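Type II secretion system protein C (Vibrio cholerae, PDB 2I4S) probably takes part, as the PDZ domain of EpsC, in type II secretion of cholera toxin through the outer membrane. Local coordinates at residues A[63-68]-A[85-90]. Residues are numbered along the deposited sequence; the frame is centred on the assembly and turned at random.
Sequences ALNGLD and MTEMSL
The flat carboxamide of Asn-65 lies against the start of strand 87-94, meeting three residues there. Ser-89 N comes up obliquely to the oxygen end, bonding Asn-65 OD1 from 44° out of the carbonyl plane (2.9 Å). On the other side of the plane, offset past the OD1 end, stands Glu-87 OE2, 3.7 Å from Asn-65 OD1. The amide nitrogen reaches the other way: ND2 donates almost straight to Glu-87 O (2.9 Å, 170°), which lies in the amide plane, while at the nitrogen edge, practically in that plane, the selenium of Met-85, a selenomethionine, sits 3.2 Å from Asn-65 ND2. Asn-65 N also bonds Ser-89 O, giving this side chain and its own backbone three bonds to the strand and fixing the amide's rotation. Ser-89 OG donates to Glu-87 OE2 from above the carboxylate plane, and Tyr-102 OH hydrogen-bonds Glu-87 OE1. Asn-65 and Gly-66 are the central pair of a type I' turn, the Asn-Gly hairpin between strands 60-64 and 67-68 of the PDZ domain. Where strand 60-64 pairs antiparallel with strand 87-94, Leu-64 and Leu-90 form a non-hydrogen-bonded pair with buried side chains. Leu-64 has CG anti to its backbone N (chi1 -170°), which sets Leu-64 CG 3.5 Å from Leu-90 CD2, with CD2 of Leu-64 3.9 Å from Met-88 CG. Leu-78 of helix 74-82 touches Leu-64, and Val-101 and Ile-103 of strand 97-104 touch Leu-90 and Met-88, respectively. Leu-90 CD2 also presses on Ala-63 O at 3.3 Å.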
# COMPACT_ATOMS: atom_id res chain seq x y z
N ALA A 63 -3.16 5.98 -6.35
CA ALA A 63 -2.72 7.12 -5.55
C ALA A 63 -2.31 6.62 -4.18
O ALA A 63 -2.95 5.72 -3.65
CB ALA A 63 -3.84 8.17 -5.39
N LEU A 64 -1.26 7.20 -3.62
CA LEU A 64 -0.82 6.81 -2.28
C LEU A 64 -0.33 8.02 -1.53
O LEU A 64 0.60 8.67 -1.96
CB LEU A 64 0.26 5.72 -2.36
CG LEU A 64 0.68 5.03 -1.06
CD1 LEU A 64 1.49 3.78 -1.41
CD2 LEU A 64 1.46 5.94 -0.12
N ASN A 65 -0.99 8.33 -0.41
CA ASN A 65 -0.80 9.60 0.31
C ASN A 65 -0.66 10.80 -0.61
O ASN A 65 0.23 11.64 -0.42
CB ASN A 65 0.40 9.53 1.28
CG ASN A 65 0.05 8.84 2.60
OD1 ASN A 65 -1.13 8.68 2.94
ND2 ASN A 65 1.07 8.44 3.35
N GLY A 66 -1.52 10.87 -1.62
CA GLY A 66 -1.54 12.02 -2.51
C GLY A 66 -0.59 11.94 -3.68
O GLY A 66 -0.65 12.77 -4.57
N LEU A 67 0.30 10.95 -3.68
CA LEU A 67 1.16 10.71 -4.84
C LEU A 67 0.43 9.98 -5.96
O LEU A 67 -0.07 8.87 -5.77
CB LEU A 67 2.42 9.91 -4.45
CG LEU A 67 3.37 10.53 -3.42
CD1 LEU A 67 4.38 9.47 -2.96
CD2 LEU A 67 4.11 11.70 -4.05
N ASP A 68 0.44 10.60 -7.13
CA ASP A 68 -0.10 10.03 -8.35
C ASP A 68 0.79 8.89 -8.87
O ASP A 68 1.90 9.12 -9.32
CB ASP A 68 -0.17 11.15 -9.40
CG ASP A 68 -0.90 10.73 -10.68
OD1 ASP A 68 -0.98 9.52 -10.97
OD2 ASP A 68 -1.40 11.62 -11.39
N MSE A 85 6.15 9.49 7.08
CA MSE A 85 4.68 9.46 7.12
C MSE A 85 4.16 8.63 8.30
O MSE A 85 4.88 7.79 8.83
CB MSE A 85 4.12 8.91 5.79
CG MSE A 85 4.16 9.88 4.56
SE MSE A 85 4.24 8.76 2.89
CE MSE A 85 4.71 10.23 1.61
N THR A 86 2.92 8.86 8.73
CA THR A 86 2.38 8.11 9.87
C THR A 86 1.03 7.44 9.57
O THR A 86 0.29 7.06 10.49
CB THR A 86 2.16 8.98 11.09
OG1 THR A 86 1.10 9.91 10.81
CG2 THR A 86 3.43 9.71 11.51
N GLU A 87 0.73 7.31 8.29
CA GLU A 87 -0.45 6.61 7.82
C GLU A 87 -0.17 6.28 6.39
O GLU A 87 0.75 6.86 5.78
CB GLU A 87 -1.71 7.49 7.88
CG GLU A 87 -1.78 8.47 6.69
CD GLU A 87 -2.96 9.43 6.74
OE1 GLU A 87 -3.42 9.77 7.86
OE2 GLU A 87 -3.41 9.85 5.65
N MSE A 88 -0.97 5.38 5.84
CA MSE A 88 -1.05 5.21 4.40
C MSE A 88 -2.51 5.33 3.99
O MSE A 88 -3.36 4.55 4.44
CB MSE A 88 -0.48 3.87 3.99
CG MSE A 88 -0.35 3.69 2.47
SE MSE A 88 0.27 1.88 2.04
CE MSE A 88 -1.39 0.87 2.46
N SER A 89 -2.81 6.33 3.16
CA SER A 89 -4.08 6.44 2.48
C SER A 89 -3.88 5.93 1.06
O SER A 89 -3.07 6.48 0.32
CB SER A 89 -4.51 7.90 2.40
OG SER A 89 -4.90 8.39 3.67
N LEU A 90 -4.62 4.90 0.66
CA LEU A 90 -4.49 4.37 -0.70
C LEU A 90 -5.79 4.50 -1.51
O LEU A 90 -6.87 4.22 -1.00
CB LEU A 90 -4.14 2.90 -0.64
CG LEU A 90 -2.74 2.34 -0.82
CD1 LEU A 90 -2.88 0.83 -1.05
CD2 LEU A 90 -2.05 2.98 -1.99